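Side-chain contacts in tyrosine--tRNA ligase, mitochondrial (Emericella nidulans, PDB 5IHX), which probably catalyses the ATP-dependent attachment of L-tyrosine to its mitochondrial tRNA, releasing AMP and diphosphate: residues R59-K64 and W96-T101; Q139-G144 and R164-N169; V181-G186 and N259-E264; K201-M204 and G209-F212; T319-V324 and E344-D349. All blocks are in the same frame, centred on the assembly; numbering follows the deposited sequence.

From the N terminus, contact 1 closes first, bringing the end of helix 54-63 against the approach to strand 100-104. Contact 2 follows in series, setting helix 126-153 on strand 164-168. The two meet in the sheet, where V100 and T165 lie on neighbouring strands and the V100 O and T165 N atoms are 2.8 Å apart, a probable hydrogen bond. Contact 3 spans a longer loop, from helix 178-186 to the loop after helix 243-259, and contact 4, a short closure between helices 198-205 and 212-229, falls within that span. Both reach the second subunit. Contact 5 comes last, joining helices 321-331 and 336-348, with its centre about 54 Å from that of contact 3.

Contact 1: residues R59-K64 and W96-T101; sequences RVFTEK and WGLPVT
L98 meets F61 one residue after G97, the first to leave helical geometry behind helix 84-95. G97, with positive phi (89°), makes the C-terminal turn of a Schellman motif. The chain then carries L98 toward helix 54-63, whose last turn presents F61. With its CG beside the backbone N and opposite the carbonyl carbon (chi1 -66°), L98 extends its branch to the ring. The L98 CD1 methyl lies 3.8 Å from F61 CE1 and 3.9 Å from F61 CD1, approaching obliquely, and the two side chains cross at about a right angle. The other methyl, L98 CD2, is only loosely placed near the carbonyl oxygen of K64, at 4.4 Å. Both residues are buried in an apolar cluster, where F37 touches each of them, W22 packs on L98, and V38 and V66 on F61. This is the flank of the Rossmann-type nucleotide-binding fold of class I synthetases, where a helix and a helix-to-strand connection lie beside the parallel core of the sheet. P99 bonds through its backbone with I68, and V100 and T101 belong to strand 100-104, which pairs with strand 68-72 through T101 and with strand 164-168 through V100.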
# COMPACT_ATOMS: atom_id res chain seq x y z
N ARG A 59 32.82 5.59 13.06
CA ARG A 59 32.71 6.86 13.77
C ARG A 59 31.39 6.95 14.54
O ARG A 59 31.37 7.44 15.67
CB ARG A 59 32.81 8.06 12.82
CG ARG A 59 34.23 8.53 12.54
CD ARG A 59 34.27 9.98 12.08
NE ARG A 59 33.64 10.20 10.77
CZ ARG A 59 32.87 11.25 10.48
NH1 ARG A 59 32.62 12.19 11.39
NH2 ARG A 59 32.34 11.37 9.27
N VAL A 60 30.31 6.49 13.93
CA VAL A 60 29.00 6.54 14.57
C VAL A 60 29.01 5.79 15.90
O VAL A 60 28.56 6.31 16.92
CB VAL A 60 27.89 5.96 13.65
CG1 VAL A 60 26.60 5.71 14.44
CG2 VAL A 60 27.62 6.89 12.49
N PHE A 61 29.52 4.56 15.88
CA PHE A 61 29.55 3.74 17.09
C PHE A 61 30.56 4.24 18.11
O PHE A 61 30.38 4.06 19.31
CB PHE A 61 29.85 2.28 16.73
CG PHE A 61 28.64 1.50 16.30
CD1 PHE A 61 27.68 1.13 17.23
CD2 PHE A 61 28.45 1.14 14.98
CE1 PHE A 61 26.56 0.42 16.85
CE2 PHE A 61 27.33 0.42 14.59
CZ PHE A 61 26.39 0.06 15.53
N THR A 62 31.63 4.87 17.63
CA THR A 62 32.62 5.44 18.53
C THR A 62 32.01 6.60 19.31
O THR A 62 32.15 6.68 20.53
CB THR A 62 33.87 5.93 17.77
OG1 THR A 62 34.49 4.82 17.11
CG2 THR A 62 34.87 6.58 18.72
N GLU A 63 31.33 7.50 18.59
CA GLU A 63 30.83 8.74 19.18
C GLU A 63 29.49 8.58 19.91
O GLU A 63 29.21 9.31 20.85
CB GLU A 63 30.68 9.81 18.09
CG GLU A 63 31.98 10.14 17.38
CD GLU A 63 33.04 10.69 18.31
OE1 GLU A 63 32.68 11.19 19.40
OE2 GLU A 63 34.24 10.61 17.96
N LYS A 64 28.67 7.63 19.47
CA LYS A 64 27.30 7.52 19.97
C LYS A 64 26.92 6.11 20.40
O LYS A 64 27.26 5.12 19.75
CB LYS A 64 26.31 7.99 18.90
CG LYS A 64 26.50 9.43 18.45
CD LYS A 64 25.60 9.76 17.26
CE LYS A 64 24.13 9.70 17.62
NZ LYS A 64 23.26 10.07 16.47
N TRP A 96 27.62 -4.90 25.17
CA TRP A 96 28.42 -3.69 25.03
C TRP A 96 27.70 -2.45 25.55
O TRP A 96 28.28 -1.37 25.62
CB TRP A 96 28.82 -3.48 23.57
CG TRP A 96 30.15 -4.09 23.24
CD1 TRP A 96 30.51 -5.40 23.39
CD2 TRP A 96 31.30 -3.42 22.73
NE1 TRP A 96 31.81 -5.59 22.99
CE2 TRP A 96 32.32 -4.38 22.58
CE3 TRP A 96 31.57 -2.09 22.37
CZ2 TRP A 96 33.58 -4.06 22.10
CZ3 TRP A 96 32.82 -1.78 21.89
CH2 TRP A 96 33.81 -2.76 21.75
N GLY A 97 26.43 -2.60 25.92
CA GLY A 97 25.66 -1.51 26.47
C GLY A 97 24.94 -0.68 25.43
O GLY A 97 24.46 0.42 25.72
N LEU A 98 24.88 -1.20 24.20
CA LEU A 98 24.11 -0.56 23.14
C LEU A 98 22.66 -1.03 23.21
O LEU A 98 22.42 -2.21 23.46
CB LEU A 98 24.71 -0.88 21.77
CG LEU A 98 26.10 -0.32 21.48
CD1 LEU A 98 26.73 -1.04 20.31
CD2 LEU A 98 26.00 1.18 21.19
N PRO A 99 21.70 -0.12 22.99
CA PRO A 99 20.31 -0.57 22.99
C PRO A 99 19.99 -1.35 21.72
O PRO A 99 20.12 -0.82 20.62
CB PRO A 99 19.50 0.73 23.06
CG PRO A 99 20.41 1.79 22.54
CD PRO A 99 21.83 1.32 22.71
N VAL A 100 19.57 -2.60 21.86
CA VAL A 100 19.33 -3.47 20.72
C VAL A 100 17.86 -3.83 20.61
O VAL A 100 17.16 -3.93 21.63
CB VAL A 100 20.17 -4.76 20.80
CG1 VAL A 100 21.65 -4.42 20.93
CG2 VAL A 100 19.72 -5.63 21.97
N THR A 101 17.39 -4.02 19.38
CA THR A 101 15.99 -4.36 19.16
C THR A 101 15.88 -5.56 18.24
O THR A 101 16.47 -5.59 17.16
CB THR A 101 15.21 -3.17 18.54
OG1 THR A 101 15.26 -2.05 19.44
CG2 THR A 101 13.76 -3.55 18.28

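Contact 2: residues Q139-G144 and R164-N169; sequences QLKKLG and RTLTNN
Leucine and lysine carbons of a helix meet a leucine of an edge strand here, in the beta-alpha-beta crossover of the Rossmann-type domain: strand 100-104, helix 126-153 and strand 164-168 follow one another, and the two strands are parallel neighbours in the sheet. The local axes of helix 139-144 and strand 164-168 run antiparallel (174°) and 9.4 Å apart. L166 is the middle of the contact. Its CG stands anti to the backbone N (chi1 171°), directing the branch to the helix, and chi2 near 59° divides the two methyls between different neighbours. L166 CD1 lies 3.9 Å from L140 CD1, the two side chains crossing at about a right angle, while L166 CD2 sits 3.5 Å from K141 CG, tighter than ordinary van der Waals contact. One turn on, G144 lets R164 come close against the helix backbone. The carbonyl oxygen of G144 lies over the centre of the guanidinium, 3.2 Å above its plane, and its 3.3 Å approach to R164 NE is too poorly angled for a hydrogen bond. The in-plane N-H of R164 NH2 is used instead, toward water 1 at 3.0 Å, which in turn donates to K141 O at 2.6 Å. R164 NH1 makes a salt bridge with E148, one turn farther along the same helix. L140 also packs on L104 of strand 100-104, and on the helix itself H137 flanks L166; backbone bonds of T165 and T167 with F102 join the edge strand to the rest of the sheet.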
# COMPACT_ATOMS: atom_id res chain seq x y z
N GLN A 139 10.48 -17.79 21.47
CA GLN A 139 11.87 -18.19 21.27
C GLN A 139 12.80 -16.99 21.33
O GLN A 139 13.92 -17.09 21.84
CB GLN A 139 12.03 -18.92 19.94
CG GLN A 139 13.45 -19.36 19.66
CD GLN A 139 13.56 -20.24 18.44
OE1 GLN A 139 13.64 -19.75 17.31
NE2 GLN A 139 13.59 -21.55 18.66
N LEU A 140 12.35 -15.86 20.79
CA LEU A 140 13.15 -14.64 20.80
C LEU A 140 13.27 -14.07 22.21
O LEU A 140 14.32 -13.56 22.59
CB LEU A 140 12.53 -13.60 19.85
CG LEU A 140 12.70 -13.89 18.36
CD1 LEU A 140 11.79 -12.99 17.53
CD2 LEU A 140 14.14 -13.69 17.94
N LYS A 141 12.19 -14.16 22.97
CA LYS A 141 12.22 -13.76 24.37
C LYS A 141 13.25 -14.62 25.11
O LYS A 141 14.08 -14.12 25.87
CB LYS A 141 10.84 -13.90 25.00
CG LYS A 141 9.90 -12.73 24.74
CD LYS A 141 8.82 -12.61 25.81
CE LYS A 141 9.06 -11.40 26.70
NZ LYS A 141 8.21 -11.44 27.93
N LYS A 142 13.17 -15.92 24.86
CA LYS A 142 14.07 -16.90 25.45
C LYS A 142 15.52 -16.63 25.06
O LYS A 142 16.43 -16.67 25.90
CB LYS A 142 13.65 -18.31 25.02
CG LYS A 142 14.50 -19.45 25.54
CD LYS A 142 13.87 -20.79 25.16
CE LYS A 142 14.73 -21.98 25.58
NZ LYS A 142 15.93 -22.13 24.72
N LEU A 143 15.75 -16.33 23.78
CA LEU A 143 17.09 -16.03 23.30
C LEU A 143 17.65 -14.78 23.97
O LEU A 143 18.83 -14.72 24.31
CB LEU A 143 17.08 -15.85 21.78
CG LEU A 143 18.43 -15.51 21.13
CD1 LEU A 143 19.44 -16.62 21.35
CD2 LEU A 143 18.26 -15.23 19.64
N GLY A 144 16.79 -13.78 24.17
CA GLY A 144 17.19 -12.56 24.85
C GLY A 144 17.72 -12.82 26.24
O GLY A 144 18.75 -12.27 26.64
N ARG A 164 17.58 -4.31 25.86
CA ARG A 164 17.20 -5.12 24.71
C ARG A 164 15.68 -5.07 24.59
O ARG A 164 14.97 -5.09 25.60
CB ARG A 164 17.67 -6.57 24.84
CG ARG A 164 17.10 -7.32 26.04
CD ARG A 164 17.66 -8.74 26.08
NE ARG A 164 16.83 -9.64 26.88
CZ ARG A 164 17.01 -9.94 28.16
NH1 ARG A 164 18.02 -9.41 28.85
NH2 ARG A 164 16.18 -10.78 28.75
N THR A 165 15.18 -4.99 23.36
CA THR A 165 13.75 -4.86 23.11
C THR A 165 13.30 -5.88 22.08
O THR A 165 14.00 -6.14 21.11
CB THR A 165 13.39 -3.44 22.62
OG1 THR A 165 13.86 -2.47 23.57
CG2 THR A 165 11.88 -3.28 22.45
N LEU A 166 12.13 -6.48 22.31
CA LEU A 166 11.48 -7.34 21.33
C LEU A 166 10.19 -6.67 20.88
O LEU A 166 9.31 -6.40 21.70
CB LEU A 166 11.20 -8.73 21.92
CG LEU A 166 10.32 -9.65 21.06
CD1 LEU A 166 10.96 -9.88 19.69
CD2 LEU A 166 10.06 -10.97 21.76
N THR A 167 10.08 -6.41 19.58
CA THR A 167 8.92 -5.71 19.03
C THR A 167 8.38 -6.42 17.79
O THR A 167 9.15 -6.89 16.95
CB THR A 167 9.28 -4.25 18.66
OG1 THR A 167 9.77 -3.57 19.82
CG2 THR A 167 8.06 -3.52 18.12
N ASN A 168 7.06 -6.51 17.71
CA ASN A 168 6.37 -7.02 16.54
C ASN A 168 5.89 -5.85 15.68
O ASN A 168 5.21 -4.97 16.18
CB ASN A 168 5.19 -7.90 16.96
CG ASN A 168 4.59 -8.68 15.80
OD1 ASN A 168 4.60 -8.23 14.65
ND2 ASN A 168 4.04 -9.85 16.10
N ASN A 169 6.25 -5.84 14.40
CA ASN A 169 5.89 -4.70 13.55
C ASN A 169 4.39 -4.65 13.27
O ASN A 169 3.90 -3.71 12.65
CB ASN A 169 6.70 -4.71 12.24
CG ASN A 169 6.43 -5.92 11.37
OD1 ASN A 169 5.55 -6.74 11.65
ND2 ASN A 169 7.19 -6.04 10.29
O HOH W 1 13.84 -11.95 27.35

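Contact 3: residues V181-G186 and N259-E264; sequences VLRDLG and NTVLQE
D184 and T260 bring the backbones together, their CA atoms 5.6 Å apart, where the last turn of helix 178-186 faces the loop that follows helix 243-259. The helix widens there into a pi-type turn: the carbonyl oxygen of V181 takes hydrogen bonds from both L185 N (2.9 Å) and G186 N (2.8 Å). T260 is the first residue to leave the other helix, and residues 260-264 have no regular structure. The side-chain contact is small. R183 starts with CG anti to its backbone nitrogen (chi1 162°) and then bends at chi3, which swings the guanidinium round toward V261. R183 NH1 is modelled 3.2 Å from V261 CG2, obliquely to the guanidinium plane and with the side chains crossing at about a right angle; so tight an approach is doubtful. R183 NH1 is also modelled in a salt bridge with D184 OD1, but at 2.5 Å this is unusually short and its exact geometry is doubtful. D184 itself stays at a distance from the loop, D184 OD1 being 4.2 Å from T260 CA. Behind it, D184 packs on W223, and V181 and L182 touch L178 and M220 of the second subunit. This helix lies in the long insertion between strands 164-168 and 235-238, consistent with the connective peptide that forms the dimer interface in class I tyrosyl-tRNA synthetases, and V261 belongs to the second half of the Rossmann-type domain.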
# COMPACT_ATOMS: atom_id res chain seq x y z
N VAL A 181 1.62 6.27 4.45
CA VAL A 181 2.86 5.79 3.86
C VAL A 181 3.11 6.47 2.51
O VAL A 181 4.24 6.82 2.18
CB VAL A 181 2.86 4.26 3.69
CG1 VAL A 181 4.11 3.80 2.93
CG2 VAL A 181 2.78 3.57 5.04
N LEU A 182 2.04 6.64 1.73
CA LEU A 182 2.16 7.31 0.44
C LEU A 182 2.55 8.77 0.61
O LEU A 182 3.34 9.30 -0.16
CB LEU A 182 0.84 7.20 -0.34
CG LEU A 182 0.39 5.80 -0.75
CD1 LEU A 182 -0.84 5.87 -1.65
CD2 LEU A 182 1.51 5.03 -1.45
N ARG A 183 1.98 9.43 1.62
CA ARG A 183 2.25 10.84 1.86
C ARG A 183 3.69 11.08 2.31
O ARG A 183 4.37 11.97 1.80
CB ARG A 183 1.28 11.40 2.90
CG ARG A 183 1.74 12.71 3.53
CD ARG A 183 0.67 13.36 4.38
NE ARG A 183 0.26 12.50 5.49
CZ ARG A 183 0.98 12.32 6.60
NH1 ARG A 183 2.15 12.93 6.74
NH2 ARG A 183 0.54 11.52 7.56
N ASP A 184 4.14 10.28 3.28
CA ASP A 184 5.43 10.53 3.93
C ASP A 184 6.60 9.81 3.28
O ASP A 184 7.76 10.16 3.52
CB ASP A 184 5.34 10.12 5.41
CG ASP A 184 4.48 11.06 6.23
OD1 ASP A 184 4.33 12.24 5.85
OD2 ASP A 184 3.95 10.62 7.28
N LEU A 185 6.32 8.80 2.46
CA LEU A 185 7.37 8.02 1.81
C LEU A 185 7.10 7.79 0.33
O LEU A 185 7.94 8.12 -0.52
CB LEU A 185 7.55 6.67 2.52
CG LEU A 185 8.52 5.68 1.87
CD1 LEU A 185 9.90 6.29 1.70
CD2 LEU A 185 8.59 4.40 2.68
N GLY A 186 5.94 7.23 0.01
CA GLY A 186 5.63 6.84 -1.36
C GLY A 186 5.72 7.96 -2.37
O GLY A 186 6.08 7.74 -3.53
N ASN A 259 11.12 14.96 5.13
CA ASN A 259 9.88 15.45 4.53
C ASN A 259 8.64 15.21 5.39
O ASN A 259 7.54 15.59 5.00
CB ASN A 259 9.66 14.79 3.17
CG ASN A 259 10.77 15.10 2.19
OD1 ASN A 259 11.48 14.20 1.73
ND2 ASN A 259 10.93 16.37 1.84
N THR A 260 8.81 14.58 6.55
CA THR A 260 7.67 14.32 7.41
C THR A 260 7.06 15.64 7.89
O THR A 260 7.77 16.59 8.19
CB THR A 260 8.05 13.46 8.63
OG1 THR A 260 6.88 13.20 9.42
CG2 THR A 260 9.10 14.15 9.49
N VAL A 261 5.73 15.68 7.94
CA VAL A 261 5.00 16.90 8.26
C VAL A 261 4.88 17.11 9.77
O VAL A 261 4.55 18.20 10.23
CB VAL A 261 3.59 16.89 7.62
CG1 VAL A 261 3.70 16.77 6.10
CG2 VAL A 261 2.74 15.76 8.19
N LEU A 262 5.16 16.06 10.54
CA LEU A 262 5.14 16.13 11.99
C LEU A 262 6.42 16.79 12.51
O LEU A 262 7.52 16.26 12.34
CB LEU A 262 4.99 14.74 12.60
N GLN A 263 6.27 17.95 13.15
CA GLN A 263 7.42 18.73 13.60
C GLN A 263 8.22 18.03 14.69
O GLN A 263 9.43 18.25 14.82
CB GLN A 263 6.96 20.10 14.10
N GLU A 264 7.55 17.19 15.47
CA GLU A 264 8.22 16.43 16.52
C GLU A 264 9.19 15.40 15.95
O GLU A 264 10.14 14.98 16.62
CB GLU A 264 7.19 15.73 17.41

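Contact 4: residues K201-M204 and G209-F212; sequences KNRM and GMSF
R203 carries this contact, for both its backbone and its side chain meet G209. The carbonyl oxygen of R203 accepts from G209 N at 3.1 Å, with an N-H...O angle of 138° and the donor tilted 19° out of the carbonyl plane, closing the loop that follows helix 198-205. The side chain then bends at chi3 (58°), bringing the flat guanidinium round so that the carbonyl oxygen of G209 lies at its edge and in its plane. G209 O also receives weak bonds from R203 NE (3.3 Å) and R203 NH2 (3.5 Å). M210 CG lies over one guanidinium face at a looser distance, and R203 NE is 4.3 Å from M210 CB. The strongest partner of R203 is E214, which forms a salt bridge with NH2 and also accepts from S211 N. At the next position, M204 packs on G192 of the second subunit, whose I191 touches M210. Because S211 OG caps a backbone N of helix 212-229 while E214 accepts from S211 N, this end is a capping box, and the arginine joins it to the preceding helix at the dimer interface.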
# COMPACT_ATOMS: atom_id res chain seq x y z
N LYS A 201 14.67 -7.14 -11.19
CA LYS A 201 15.17 -7.33 -12.55
C LYS A 201 15.22 -8.82 -12.91
O LYS A 201 14.91 -9.20 -14.04
CB LYS A 201 16.55 -6.70 -12.70
CG LYS A 201 17.14 -6.85 -14.10
N ASN A 202 15.62 -9.65 -11.95
CA ASN A 202 15.76 -11.08 -12.19
C ASN A 202 14.43 -11.81 -12.29
O ASN A 202 14.35 -12.88 -12.89
CB ASN A 202 16.59 -11.71 -11.07
CG ASN A 202 18.05 -11.29 -11.10
OD1 ASN A 202 18.56 -10.87 -12.14
ND2 ASN A 202 18.72 -11.41 -9.96
N ARG A 203 13.38 -11.23 -11.71
CA ARG A 203 12.06 -11.86 -11.73
C ARG A 203 11.23 -11.38 -12.92
O ARG A 203 10.22 -11.98 -13.26
CB ARG A 203 11.32 -11.58 -10.43
CG ARG A 203 11.99 -12.19 -9.21
CD ARG A 203 11.25 -11.87 -7.93
NE ARG A 203 9.86 -12.34 -7.98
CZ ARG A 203 9.18 -12.80 -6.93
NH1 ARG A 203 9.74 -12.86 -5.73
NH2 ARG A 203 7.93 -13.20 -7.09
N MET A 204 11.66 -10.28 -13.53
CA MET A 204 11.02 -9.77 -14.73
C MET A 204 11.67 -10.39 -15.97
O MET A 204 10.99 -10.76 -16.92
CB MET A 204 11.10 -8.24 -14.79
CG MET A 204 10.42 -7.53 -13.63
SD MET A 204 8.63 -7.80 -13.55
CE MET A 204 8.10 -6.99 -15.06
N GLY A 209 7.45 -13.37 -12.78
CA GLY A 209 6.41 -12.42 -12.44
C GLY A 209 6.64 -11.82 -11.06
O GLY A 209 7.59 -12.18 -10.37
N MET A 210 5.74 -10.94 -10.64
CA MET A 210 5.85 -10.29 -9.33
C MET A 210 4.59 -9.48 -9.01
O MET A 210 4.06 -8.79 -9.88
CB MET A 210 7.08 -9.39 -9.30
CG MET A 210 7.35 -8.74 -7.96
SD MET A 210 8.84 -7.71 -8.00
CE MET A 210 9.06 -7.39 -6.26
N SER A 211 4.14 -9.57 -7.77
CA SER A 211 2.94 -8.87 -7.33
C SER A 211 3.23 -7.45 -6.84
O SER A 211 4.39 -7.10 -6.58
CB SER A 211 2.23 -9.65 -6.22
OG SER A 211 2.89 -9.48 -4.98
N PHE A 212 2.18 -6.65 -6.71
CA PHE A 212 2.31 -5.29 -6.20
C PHE A 212 2.72 -5.32 -4.73
O PHE A 212 3.54 -4.51 -4.29
CB PHE A 212 0.99 -4.53 -6.36
CG PHE A 212 1.07 -3.08 -5.96
CD1 PHE A 212 1.40 -2.11 -6.89
CD2 PHE A 212 0.83 -2.69 -4.65
CE1 PHE A 212 1.48 -0.78 -6.53
CE2 PHE A 212 0.90 -1.36 -4.28
CZ PHE A 212 1.23 -0.41 -5.22

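Contact 5: residues T319-V324 and E344-D349; sequences TPDDAV and EEQNQD
D321, beside helix 321-331, faces Q346 in the last turns of helix 336-348, in the all-helical region that follows the Rossmann-type domain and, as in other tyrosyl-tRNA synthetases, is probably the anticodon-binding part. The nearest approach, 3.4 Å between D321 OD2 and Q346 NE2, is too poorly angled to be a hydrogen bond. The carboxylate and amide planes stand 66° apart, and the side chains cross at about a right angle. Water 2 makes the real link, donating to D321 O at 2.7 Å and accepting from Q346 NE2 at 3.0 Å. V324 lies a little farther off: V324 CG1 is 4.3 Å from Q346 NE2, and the valine packs on A355 and Q356 of helix 354-368. That third helix supplies the second shell and probably helps position both side chains. Q356 bonds through its NE2 to D321 OD2 and to T319 O, its OE1 accepts from Q346 NE2, which therefore donates to both the water and a neighbouring amide, and A355 N donates a hydrogen bond to Q346 OE1. Both polar atoms of this buried amide are thus occupied and its rotation is fixed. In Q346 itself, CG is anti to the backbone N (chi1 172°) and the chain bends at chi2, 79°, turning NE2 toward D321.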
# COMPACT_ATOMS: atom_id res chain seq x y z
N THR A 319 31.86 -29.26 11.91
CA THR A 319 32.36 -28.07 11.23
C THR A 319 33.73 -28.38 10.61
O THR A 319 34.61 -28.92 11.29
CB THR A 319 32.49 -26.87 12.19
OG1 THR A 319 31.20 -26.57 12.76
CG2 THR A 319 33.02 -25.64 11.47
N PRO A 320 33.92 -28.05 9.31
CA PRO A 320 35.21 -28.33 8.66
C PRO A 320 36.38 -27.64 9.34
O PRO A 320 36.22 -26.56 9.91
CB PRO A 320 35.01 -27.77 7.24
CG PRO A 320 33.55 -27.76 7.03
CD PRO A 320 32.94 -27.48 8.36
N ASP A 321 37.55 -28.27 9.29
CA ASP A 321 38.76 -27.72 9.90
C ASP A 321 39.10 -26.31 9.42
O ASP A 321 39.57 -25.48 10.19
CB ASP A 321 39.95 -28.66 9.64
CG ASP A 321 39.82 -29.99 10.35
OD1 ASP A 321 40.28 -31.02 9.80
OD2 ASP A 321 39.27 -30.01 11.47
N ASP A 322 38.87 -26.04 8.14
CA ASP A 322 39.22 -24.74 7.57
C ASP A 322 38.19 -23.66 7.89
O ASP A 322 38.35 -22.51 7.49
CB ASP A 322 39.42 -24.86 6.05
CG ASP A 322 38.21 -25.45 5.33
OD1 ASP A 322 37.07 -25.24 5.78
OD2 ASP A 322 38.42 -26.12 4.30
N ALA A 323 37.12 -24.03 8.60
CA ALA A 323 36.06 -23.09 8.94
C ALA A 323 35.90 -22.88 10.45
O ALA A 323 35.34 -21.88 10.89
CB ALA A 323 34.74 -23.55 8.35
N VAL A 324 36.40 -23.83 11.25
CA VAL A 324 36.09 -23.83 12.68
C VAL A 324 36.60 -22.58 13.41
O VAL A 324 35.94 -22.08 14.32
CB VAL A 324 36.66 -25.10 13.37
CG1 VAL A 324 38.18 -25.11 13.35
CG2 VAL A 324 36.13 -25.20 14.81
N GLU A 344 45.88 -23.39 18.45
CA GLU A 344 47.24 -23.90 18.56
C GLU A 344 47.23 -25.40 18.84
O GLU A 344 48.01 -26.15 18.26
CB GLU A 344 48.00 -23.18 19.67
CG GLU A 344 49.47 -23.58 19.79
CD GLU A 344 50.17 -22.90 20.94
OE1 GLU A 344 49.51 -22.15 21.69
OE2 GLU A 344 51.40 -23.09 21.09
N GLU A 345 46.35 -25.83 19.74
CA GLU A 345 46.19 -27.25 20.03
C GLU A 345 45.52 -27.98 18.87
O GLU A 345 45.91 -29.09 18.51
CB GLU A 345 45.38 -27.44 21.31
CG GLU A 345 45.17 -28.90 21.69
CD GLU A 345 44.56 -29.07 23.07
OE1 GLU A 345 44.36 -28.05 23.77
OE2 GLU A 345 44.27 -30.22 23.45
N GLN A 346 44.53 -27.33 18.27
CA GLN A 346 43.81 -27.88 17.12
C GLN A 346 44.76 -28.14 15.95
O GLN A 346 44.69 -29.19 15.31
CB GLN A 346 42.70 -26.92 16.69
CG GLN A 346 41.98 -27.26 15.38
CD GLN A 346 40.94 -28.36 15.54
OE1 GLN A 346 40.75 -28.91 16.63
NE2 GLN A 346 40.26 -28.68 14.45
N ASN A 347 45.65 -27.19 15.68
CA ASN A 347 46.55 -27.31 14.53
C ASN A 347 47.60 -28.40 14.70
O ASN A 347 48.16 -28.88 13.71
CB ASN A 347 47.23 -25.96 14.28
CG ASN A 347 46.26 -24.90 13.77
OD1 ASN A 347 45.23 -25.22 13.17
ND2 ASN A 347 46.59 -23.64 14.01
N GLN A 348 47.87 -28.80 15.94
CA GLN A 348 48.77 -29.92 16.21
C GLN A 348 48.15 -31.25 15.81
O GLN A 348 48.85 -32.15 15.33
CB GLN A 348 49.16 -29.95 17.69
CG GLN A 348 50.08 -28.81 18.10
CD GLN A 348 50.44 -28.85 19.56
OE1 GLN A 348 50.90 -29.88 20.07
NE2 GLN A 348 50.24 -27.74 20.26
N ASP A 349 46.84 -31.38 16.00
CA ASP A 349 46.14 -32.63 15.72
C ASP A 349 44.63 -32.38 15.62
O ASP A 349 43.91 -32.54 16.60
CB ASP A 349 46.44 -33.66 16.80
CG ASP A 349 45.71 -34.98 16.58
OD1 ASP A 349 45.28 -35.24 15.44
OD2 ASP A 349 45.57 -35.75 17.55
O HOH W 2 40.95 -26.86 12.11